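Local coordinates for actin-binding protein, cofilin/tropomyosin family protein, putative (Entamoeba histolytica, PDB 4LIZ) that binds actin filaments and stabilises them, and may in this way contribute to phagocytosis and pseudopod formation, at residues Gly3-Val13 with Phe29-Val40; Glu57-Tyr65 with Leu94-Val105. One frame throughout, in Å; residues are numbered along the deposited sequence.

Interaction 1: residues Gly3-Val13 with Phe29-Val40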
loop_
_atom_site.group_PDB
_atom_site.type_symbol
_atom_site.label_atom_id
_atom_site.label_comp_id
_atom_site.label_asym_id
_atom_site.label_seq_id
_atom_site.Cartn_x
_atom_site.Cartn_y
_atom_site.Cartn_z
ATOM N N GLY A 3 11.181 8.391 -12.839
ATOM C CA GLY A 3 12.496 8.782 -12.402
ATOM C C GLY A 3 12.848 8.462 -10.967
ATOM O O GLY A 3 13.809 8.954 -10.457
ATOM N N PHE A 4 11.998 7.706 -10.291
ATOM C CA PHE A 4 12.257 7.329 -8.920
ATOM C C PHE A 4 12.954 5.978 -8.866
ATOM O O PHE A 4 12.626 5.130 -9.629
ATOM C CB PHE A 4 10.935 7.246 -8.135
ATOM C CG PHE A 4 10.525 8.531 -7.517
ATOM C CD1 PHE A 4 10.035 9.552 -8.294
ATOM C CD2 PHE A 4 10.668 8.739 -6.198
ATOM C CE1 PHE A 4 9.688 10.745 -7.731
ATOM C CE2 PHE A 4 10.311 9.922 -5.638
ATOM C CZ PHE A 4 9.825 10.930 -6.403
ATOM N N ASP A 5 13.894 5.845 -7.933
ATOM C CA ASP A 5 14.539 4.583 -7.608
ATOM C C ASP A 5 13.567 3.744 -6.753
ATOM O O ASP A 5 13.243 4.127 -5.667
ATOM C CB ASP A 5 15.832 4.893 -6.882
ATOM C CG ASP A 5 16.543 3.646 -6.298
ATOM O OD1 ASP A 5 16.130 2.533 -6.509
ATOM O OD2 ASP A 5 17.619 3.881 -5.715
ATOM N N LEU A 6 13.188 2.625 -7.334
ATOM C CA LEU A 6 12.253 1.646 -6.682
ATOM C C LEU A 6 12.920 0.384 -6.179
ATOM O O LEU A 6 12.263 -0.610 -5.888
ATOM C CB LEU A 6 11.069 1.289 -7.613
ATOM C CG LEU A 6 10.209 2.405 -8.157
ATOM C CD1 LEU A 6 8.984 1.847 -8.851
ATOM C CD2 LEU A 6 9.921 3.451 -7.131
ATOM N N SER A 7 14.268 0.429 -6.081
ATOM C CA SER A 7 15.056 -0.720 -5.637
ATOM C C SER A 7 14.605 -1.337 -4.309
ATOM O O SER A 7 14.862 -2.549 -4.086
ATOM C CB SER A 7 16.536 -0.378 -5.640
ATOM O OG SER A 7 16.901 0.611 -4.801
ATOM N N GLU A 8 14.053 -0.559 -3.416
ATOM C CA GLU A 8 13.598 -0.999 -2.092
ATOM C C GLU A 8 12.255 -1.696 -2.074
ATOM O O GLU A 8 11.827 -2.174 -1.043
ATOM C CB GLU A 8 13.658 0.098 -1.030
ATOM C CG GLU A 8 15.005 0.715 -0.758
ATOM C CD GLU A 8 15.832 -0.277 0.039
ATOM O OE1 GLU A 8 15.335 -0.738 1.096
ATOM O OE2 GLU A 8 16.901 -0.564 -0.444
ATOM N N VAL A 9 11.535 -1.703 -3.176
ATOM C CA VAL A 9 10.142 -2.154 -3.205
ATOM C C VAL A 9 9.917 -3.637 -3.293
ATOM O O VAL A 9 9.096 -4.221 -2.632
ATOM C CB VAL A 9 9.325 -1.372 -4.300
ATOM C CG1 VAL A 9 7.885 -1.861 -4.340
ATOM C CG2 VAL A 9 9.428 0.122 -4.070
ATOM N N ALA A 10 10.627 -4.281 -4.284
ATOM C CA ALA A 10 10.315 -5.642 -4.583
ATOM C C ALA A 10 10.508 -6.644 -3.419
ATOM O O ALA A 10 9.763 -7.603 -3.283
ATOM C CB ALA A 10 11.086 -6.095 -5.832
ATOM N N GLY A 11 11.558 -6.394 -2.682
ATOM C CA GLY A 11 11.856 -7.286 -1.566
ATOM C C GLY A 11 10.758 -7.461 -0.537
ATOM O O GLY A 11 10.241 -8.538 -0.234
ATOM N N PRO A 12 10.347 -6.279 0.024
ATOM C CA PRO A 12 9.288 -6.391 0.970
ATOM C C PRO A 12 7.940 -6.838 0.411
ATOM O O PRO A 12 7.164 -7.441 1.115
ATOM C CB PRO A 12 9.169 -4.932 1.540
ATOM C CG PRO A 12 10.477 -4.352 1.272
ATOM C CD PRO A 12 11.009 -4.956 0.008
ATOM N N VAL A 13 7.626 -6.512 -0.833
ATOM C CA VAL A 13 6.422 -6.996 -1.497
ATOM C C VAL A 13 6.407 -8.560 -1.534
ATOM O O VAL A 13 5.445 -9.145 -1.170
ATOM C CB VAL A 13 6.346 -6.321 -2.916
ATOM C CG1 VAL A 13 5.272 -7.024 -3.768
ATOM C CG2 VAL A 13 6.041 -4.827 -2.763
ATOM N N PHE A 29 5.801 2.328 2.400
ATOM C CA PHE A 29 6.881 3.004 1.814
ATOM C C PHE A 29 6.743 4.503 1.871
ATOM O O PHE A 29 5.621 5.036 1.667
ATOM C CB PHE A 29 7.033 2.654 0.302
ATOM C CG PHE A 29 7.223 1.168 0.009
ATOM C CD1 PHE A 29 8.500 0.608 0.215
ATOM C CD2 PHE A 29 6.201 0.342 -0.408
ATOM C CE1 PHE A 29 8.668 -0.731 -0.054
ATOM C CE2 PHE A 29 6.448 -1.007 -0.667
ATOM C CZ PHE A 29 7.684 -1.516 -0.462
ATOM N N GLY A 30 7.819 5.141 2.213
ATOM C CA GLY A 30 7.916 6.578 2.097
ATOM C C GLY A 30 8.739 7.002 0.925
ATOM O O GLY A 30 9.349 6.224 0.182
ATOM N N VAL A 31 8.678 8.292 0.647
ATOM C CA VAL A 31 9.243 8.859 -0.556
ATOM C C VAL A 31 10.287 9.886 -0.190
ATOM O O VAL A 31 9.945 10.878 0.488
ATOM C CB VAL A 31 8.058 9.440 -1.443
ATOM C CG1 VAL A 31 8.603 10.042 -2.732
ATOM C CG2 VAL A 31 7.079 8.416 -1.856
ATOM N N GLN A 32 11.517 9.677 -0.634
ATOM C CA GLN A 32 12.606 10.656 -0.511
ATOM C C GLN A 32 12.864 11.273 -1.882
ATOM O O GLN A 32 12.581 10.721 -2.924
ATOM C CB GLN A 32 13.879 10.016 -0.008
ATOM C CG GLN A 32 13.739 9.447 1.383
ATOM C CD GLN A 32 14.988 8.737 1.876
ATOM O OE1 GLN A 32 15.991 8.572 1.129
ATOM N NE2 GLN A 32 14.940 8.286 3.107
ATOM N N THR A 33 13.365 12.534 -1.847
ATOM C CA THR A 33 13.763 13.243 -3.061
ATOM C C THR A 33 15.253 13.623 -2.976
ATOM O O THR A 33 15.877 13.532 -1.894
ATOM C CB THR A 33 12.884 14.470 -3.278
ATOM O OG1 THR A 33 13.012 15.329 -2.140
ATOM C CG2 THR A 33 11.398 14.054 -3.449
ATOM N N GLN A 34 15.845 13.897 -4.138
ATOM C CA GLN A 34 17.271 14.322 -4.240
ATOM C C GLN A 34 18.240 13.468 -3.438
ATOM O O GLN A 34 18.889 13.955 -2.538
ATOM C CB GLN A 34 17.409 15.798 -3.831
ATOM C CG GLN A 34 16.296 16.660 -4.398
ATOM C CD GLN A 34 16.409 18.095 -3.925
ATOM O OE1 GLN A 34 16.474 18.368 -2.714
ATOM N NE2 GLN A 34 16.447 19.023 -4.872
ATOM N N PRO A 35 18.362 12.192 -3.785
ATOM C CA PRO A 35 17.757 11.588 -4.972
ATOM C C PRO A 35 16.320 10.990 -4.705
ATOM O O PRO A 35 15.963 10.693 -3.556
ATOM C CB PRO A 35 18.721 10.473 -5.310
ATOM C CG PRO A 35 19.283 10.076 -3.999
ATOM C CD PRO A 35 19.321 11.305 -3.138
ATOM N N ASN A 36 15.539 10.925 -5.767
ATOM C CA ASN A 36 14.153 10.427 -5.715
ATOM C C ASN A 36 14.237 8.879 -5.548
ATOM O O ASN A 36 14.648 8.189 -6.499
ATOM C CB ASN A 36 13.442 10.798 -7.015
ATOM C CG ASN A 36 13.267 12.319 -7.131
ATOM O OD1 ASN A 36 13.359 13.046 -6.149
ATOM N ND2 ASN A 36 13.002 12.768 -8.330
ATOM N N LYS A 37 13.656 8.460 -4.423
ATOM C CA LYS A 37 13.713 7.028 -4.057
ATOM C C LYS A 37 12.587 6.685 -3.090
ATOM O O LYS A 37 12.256 7.483 -2.252
ATOM C CB LYS A 37 15.073 6.784 -3.323
ATOM C CG LYS A 37 15.317 5.418 -2.848
ATOM C CD LYS A 37 16.725 5.341 -2.160
ATOM C CE LYS A 37 17.034 3.867 -2.084
ATOM N NZ LYS A 37 18.072 3.572 -1.080
ATOM N N LEU A 38 12.070 5.454 -3.167
ATOM C CA LEU A 38 11.218 4.948 -2.131
ATOM C C LEU A 38 12.050 4.225 -1.044
ATOM O O LEU A 38 13.084 3.600 -1.359
ATOM C CB LEU A 38 10.216 3.947 -2.727
ATOM C CG LEU A 38 8.849 4.568 -3.097
ATOM C CD1 LEU A 38 9.053 5.635 -4.095
ATOM C CD2 LEU A 38 7.895 3.553 -3.534
ATOM N N VAL A 39 11.607 4.340 0.155
ATOM C CA VAL A 39 12.244 3.672 1.307
ATOM C C VAL A 39 11.188 2.971 2.102
ATOM O O VAL A 39 9.979 3.326 2.067
ATOM C CB VAL A 39 13.027 4.678 2.181
ATOM C CG1 VAL A 39 14.160 5.286 1.290
ATOM C CG2 VAL A 39 12.149 5.722 2.848
ATOM N N VAL A 40 11.571 2.026 2.941
ATOM C CA VAL A 40 10.628 1.425 3.867
ATOM C C VAL A 40 10.418 2.299 5.103
ATOM O O VAL A 40 11.347 2.573 5.814
ATOM C CB VAL A 40 11.121 0.048 4.341
ATOM C CG1 VAL A 40 10.255 -0.480 5.454
ATOM C CG2 VAL A 40 11.110 -0.898 3.185
HETATM O O HOH W 1 13.594 2.270 -3.649
HETATM O O HOH W 2 18.175 0.551 -2.480
HETATM O O HOH W 3 14.283 1.017 2.976
#
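The carbonyl oxygen of D5 is gripped by two donors: L38 N donates to D5 O at 3.1 Å, and a water donates to it as well. That water also donates to L38 O and accepts from E8 N, so it ties the turn at E8 to strand 37-40. From the same residue, D5 N donates to N36 O at 2.8 Å, and the two backbone bonds make a single beta bridge between D5 and K37. The D5 carboxylate turns back on its own segment: with CG anti to the backbone N (chi1 172°), OD1 accepts from S7 N, closing an Asx turn, and also from S7 OG, while OD2 lies alongside the extended K37 chain, 3.7 Å from K37 CE. N36 CB stands 3.4 Å over the centre of the F4 ring, a CH-pi contact, and the amide plane is 14° from the ring plane. The ring also meets V31, F4 CE2 to V31 CG1 at 3.4 Å. Further along, V9 CG2 packs on L38 CD2 at 3.8 Å, while E8 O lies at the edge of the F29 ring and F29 CZ approaches V9 CA. The N-terminal segment thus runs along the outermost strand 37-44 into helix 10-17, with F4 also touching L101 and V9 touching V108 of helix 92-108.

Interaction 2: residues Glu57-Tyr65 with Leu94-Val105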
loop_
_atom_site.group_PDB
_atom_site.type_symbol
_atom_site.label_atom_id
_atom_site.label_comp_id
_atom_site.label_asym_id
_atom_site.label_seq_id
_atom_site.Cartn_x
_atom_site.Cartn_y
_atom_site.Cartn_z
ATOM N N GLU A 57 0.302 12.658 7.913
ATOM C CA GLU A 57 -0.487 13.711 7.295
ATOM C C GLU A 57 0.255 14.582 6.350
ATOM O O GLU A 57 -0.357 15.120 5.392
ATOM C CB GLU A 57 -1.028 14.632 8.447
ATOM C CG GLU A 57 -2.129 15.573 7.922
ATOM C CD GLU A 57 -2.449 16.755 8.805
ATOM O OE1 GLU A 57 -2.160 16.698 10.031
ATOM O OE2 GLU A 57 -3.019 17.716 8.228
ATOM N N ASP A 58 1.528 14.699 6.470
ATOM C CA ASP A 58 2.354 15.521 5.598
ATOM C C ASP A 58 3.175 14.824 4.549
ATOM O O ASP A 58 4.123 15.378 3.992
ATOM C CB ASP A 58 3.220 16.468 6.419
ATOM C CG ASP A 58 4.283 15.755 7.174
ATOM O OD1 ASP A 58 4.174 14.523 7.330
ATOM O OD2 ASP A 58 5.260 16.406 7.573
ATOM N N ALA A 59 2.794 13.528 4.258
ATOM C CA ALA A 59 3.608 12.714 3.425
ATOM C C ALA A 59 2.862 12.103 2.228
ATOM O O ALA A 59 1.673 11.866 2.315
ATOM C CB ALA A 59 4.233 11.560 4.276
ATOM N N LEU A 60 3.661 11.768 1.246
ATOM C CA LEU A 60 3.245 10.892 0.107
ATOM C C LEU A 60 3.800 9.480 0.431
ATOM O O LEU A 60 5.010 9.336 0.584
ATOM C CB LEU A 60 3.872 11.447 -1.190
ATOM C CG LEU A 60 3.196 10.908 -2.434
ATOM C CD1 LEU A 60 3.822 11.431 -3.764
ATOM C CD2 LEU A 60 3.415 9.483 -2.579
ATOM N N GLN A 61 2.937 8.502 0.505
ATOM C CA GLN A 61 3.341 7.130 0.891
ATOM C C GLN A 61 2.605 6.096 0.080
ATOM O O GLN A 61 1.602 6.425 -0.606
ATOM C CB GLN A 61 3.150 6.922 2.386
ATOM C CG GLN A 61 4.041 7.762 3.306
ATOM C CD GLN A 61 3.549 7.800 4.707
ATOM O OE1 GLN A 61 2.548 8.390 5.023
ATOM N NE2 GLN A 61 4.199 6.999 5.553
ATOM N N PHE A 62 3.033 4.841 0.106
ATOM C CA PHE A 62 2.347 3.726 -0.431
ATOM C C PHE A 62 2.245 2.611 0.558
ATOM O O PHE A 62 3.158 2.553 1.407
ATOM C CB PHE A 62 3.013 3.189 -1.710
ATOM C CG PHE A 62 3.116 4.230 -2.826
ATOM C CD1 PHE A 62 4.229 5.007 -2.986
ATOM C CD2 PHE A 62 2.070 4.324 -3.710
ATOM C CE1 PHE A 62 4.288 6.034 -3.980
ATOM C CE2 PHE A 62 2.172 5.247 -4.729
ATOM C CZ PHE A 62 3.226 6.048 -4.843
ATOM N N ALA A 63 1.308 1.763 0.530
ATOM C CA ALA A 63 1.223 0.672 1.423
ATOM C C ALA A 63 0.729 -0.532 0.731
ATOM O O ALA A 63 -0.041 -0.519 -0.261
ATOM C CB ALA A 63 0.387 0.989 2.679
ATOM N N TYR A 64 1.063 -1.718 1.246
ATOM C CA TYR A 64 0.700 -2.981 0.717
ATOM C C TYR A 64 0.565 -4.011 1.826
ATOM O O TYR A 64 1.501 -4.128 2.610
ATOM C CB TYR A 64 1.780 -3.429 -0.317
ATOM C CG TYR A 64 1.468 -4.718 -1.034
ATOM C CD1 TYR A 64 0.432 -4.845 -1.916
ATOM C CD2 TYR A 64 2.323 -5.805 -0.863
ATOM C CE1 TYR A 64 0.206 -6.007 -2.637
ATOM C CE2 TYR A 64 2.127 -7.004 -1.596
ATOM C CZ TYR A 64 1.065 -7.080 -2.467
ATOM O OH TYR A 64 0.868 -8.222 -3.304
ATOM N N TYR A 65 -0.558 -4.684 1.948
ATOM C CA TYR A 65 -0.755 -5.661 3.000
ATOM C C TYR A 65 -1.634 -6.836 2.564
ATOM O O TYR A 65 -2.361 -6.750 1.637
ATOM C CB TYR A 65 -1.307 -5.015 4.298
ATOM C CG TYR A 65 -2.731 -4.514 4.267
ATOM C CD1 TYR A 65 -3.763 -5.285 4.692
ATOM C CD2 TYR A 65 -3.009 -3.256 3.811
ATOM C CE1 TYR A 65 -5.051 -4.823 4.660
ATOM C CE2 TYR A 65 -4.293 -2.774 3.797
ATOM C CZ TYR A 65 -5.301 -3.576 4.215
ATOM O OH TYR A 65 -6.586 -3.162 4.191
ATOM N N LEU A 94 5.277 17.668 -5.350
ATOM C CA LEU A 94 5.341 16.296 -4.912
ATOM C C LEU A 94 3.936 15.637 -5.126
ATOM O O LEU A 94 3.798 14.500 -5.575
ATOM C CB LEU A 94 5.702 16.245 -3.394
ATOM C CG LEU A 94 5.702 14.842 -2.732
ATOM C CD1 LEU A 94 6.730 13.974 -3.341
ATOM C CD2 LEU A 94 5.866 14.983 -1.222
ATOM N N ARG A 95 2.821 16.281 -4.780
ATOM C CA ARG A 95 1.491 15.789 -5.099
ATOM C C ARG A 95 1.310 15.399 -6.593
ATOM O O ARG A 95 0.713 14.403 -6.887
ATOM C CB ARG A 95 0.428 16.856 -4.712
ATOM C CG ARG A 95 0.365 17.342 -3.261
ATOM C CD ARG A 95 -0.859 18.314 -3.055
ATOM N NE ARG A 95 -0.972 18.643 -1.679
ATOM C CZ ARG A 95 -1.625 17.847 -0.828
ATOM N NH1 ARG A 95 -2.262 16.848 -1.281
ATOM N NH2 ARG A 95 -1.751 18.206 0.427
ATOM N N ALA A 96 1.893 16.255 -7.403
ATOM C CA ALA A 96 1.725 16.045 -8.872
ATOM C C ALA A 96 2.390 14.831 -9.376
ATOM O O ALA A 96 1.961 14.356 -10.454
ATOM C CB ALA A 96 2.079 17.279 -9.654
ATOM N N VAL A 97 3.446 14.358 -8.734
ATOM C CA VAL A 97 4.158 13.144 -9.203
ATOM C C VAL A 97 3.428 11.882 -8.844
ATOM O O VAL A 97 3.771 10.795 -9.318
ATOM C CB VAL A 97 5.625 13.121 -8.757
ATOM C CG1 VAL A 97 5.763 12.516 -7.356
ATOM C CG2 VAL A 97 6.464 12.433 -9.783
HETATM N N MSE A 98 2.413 11.930 -8.009
HETATM C CA MSE A 98 1.747 10.782 -7.503
HETATM C C MSE A 98 1.323 9.801 -8.554
HETATM O O MSE A 98 1.581 8.583 -8.519
HETATM C CB MSE A 98 0.618 11.081 -6.545
HETATM C CG MSE A 98 -0.248 9.914 -6.195
HETATM SE SE MSE A 98 0.797 8.527 -5.282
HETATM C CE MSE A 98 0.287 8.839 -3.431
ATOM N N SER A 99 0.621 10.251 -9.620
ATOM C CA SER A 99 0.116 9.256 -10.477
ATOM C C SER A 99 1.230 8.553 -11.271
ATOM O O SER A 99 1.119 7.328 -11.499
ATOM C CB SER A 99 -0.929 9.833 -11.535
ATOM O OG SER A 99 -2.133 10.234 -10.877
ATOM N N ILE A 100 2.203 9.270 -11.795
ATOM C CA ILE A 100 3.278 8.654 -12.606
ATOM C C ILE A 100 4.101 7.710 -11.641
ATOM O O ILE A 100 4.443 6.581 -12.048
ATOM C CB ILE A 100 4.138 9.651 -13.349
ATOM C CG1 ILE A 100 4.950 8.978 -14.397
ATOM C CG2 ILE A 100 4.898 10.559 -12.484
ATOM C CD1 ILE A 100 5.600 9.904 -15.367
ATOM N N LEU A 101 4.315 8.156 -10.400
ATOM C CA LEU A 101 5.106 7.313 -9.454
ATOM C C LEU A 101 4.264 6.088 -9.155
ATOM O O LEU A 101 4.780 4.948 -9.095
ATOM C CB LEU A 101 5.384 8.092 -8.273
ATOM C CG LEU A 101 6.119 7.350 -7.109
ATOM C CD1 LEU A 101 7.365 6.674 -7.609
ATOM C CD2 LEU A 101 6.423 8.347 -6.028
ATOM N N LYS A 102 2.991 6.215 -8.852
ATOM C CA LYS A 102 2.054 5.122 -8.571
ATOM C C LYS A 102 2.086 4.074 -9.685
ATOM O O LYS A 102 2.065 2.882 -9.423
ATOM C CB LYS A 102 0.643 5.707 -8.395
ATOM C CG LYS A 102 -0.397 4.718 -8.082
ATOM C CD LYS A 102 -1.851 5.367 -8.335
ATOM C CE LYS A 102 -2.101 6.576 -7.532
ATOM N NZ LYS A 102 -3.497 7.051 -7.686
ATOM N N GLY A 103 2.109 4.519 -10.951
ATOM C CA GLY A 103 2.137 3.604 -12.048
ATOM C C GLY A 103 3.397 2.755 -11.996
ATOM O O GLY A 103 3.336 1.524 -12.261
ATOM N N ASP A 104 4.527 3.372 -11.735
ATOM C CA ASP A 104 5.832 2.647 -11.640
ATOM C C ASP A 104 5.716 1.669 -10.455
ATOM O O ASP A 104 6.171 0.489 -10.565
ATOM C CB ASP A 104 6.925 3.568 -11.450
ATOM C CG ASP A 104 7.350 4.336 -12.720
ATOM O OD1 ASP A 104 6.830 4.049 -13.804
ATOM O OD2 ASP A 104 8.254 5.119 -12.529
ATOM N N VAL A 105 5.190 2.085 -9.317
ATOM C CA VAL A 105 5.091 1.228 -8.157
ATOM C C VAL A 105 4.207 0.034 -8.443
ATOM O O VAL A 105 4.527 -1.102 -8.083
ATOM C CB VAL A 105 4.584 2.009 -6.945
ATOM C CG1 VAL A 105 4.165 1.073 -5.768
ATOM C CG2 VAL A 105 5.574 3.046 -6.500
#
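In the ADF-homology fold, helices pack against a central mixed sheet, and here helix 92-108 lies on strand 60-69, a middle strand of that sheet. The axes of strand 60-65 and helix 94-105 approach to 9.8 Å at their closest, with 27° between their N-to-C directions, near enough to parallel for two alternate strand residues, L60 and F62, to meet successive turns of the helix. L60 holds its CG anti to the backbone N (chi1 -163°), which carries CD1 to L94, 3.9 Å from L94 CD1, and CD2 to the methyl of selenomethionine M98. F62 reaches the next turns with its ring. V105 CG2 sits over one face in a CH-pi contact, 4.1 Å from the ring centroid of F62, whereas L101 CD2 comes at the edge, in the ring plane, 3.8 Å from F62 CE1. K102 contributes its backbone end, its CA lying near F62 CE2, and its chain then leads away from the strand. M98 links the two strand residues because its side chain bends at both chi2 and chi3. M98 SE makes a Met-aromatic contact oblique to the F62 ring, 3.5 Å from F62 CZ, while M98 CE is pressed tightly against L60 CD2 at 3.3 Å.

Overall arrangement
Side by side, the two contacts illustrate how chemistry follows depth in a small ADF-homology domain. Interaction 1 lies at the border of the sheet, partly buried, and relies on backbone bonds and bridging waters along its outer side with apolar packing beneath. Interaction 2 lies nearer the middle of the chain, is buried, and consists of apolar packing between a strand and a helix. They share the sheet: strands 26-32 and 60-69 are neighbours, joined where F29 N meets F62 O at 2.8 Å in a probable hydrogen bond. They share the helix too, since L6 CD1 packs on D104 O at 3.6 Å.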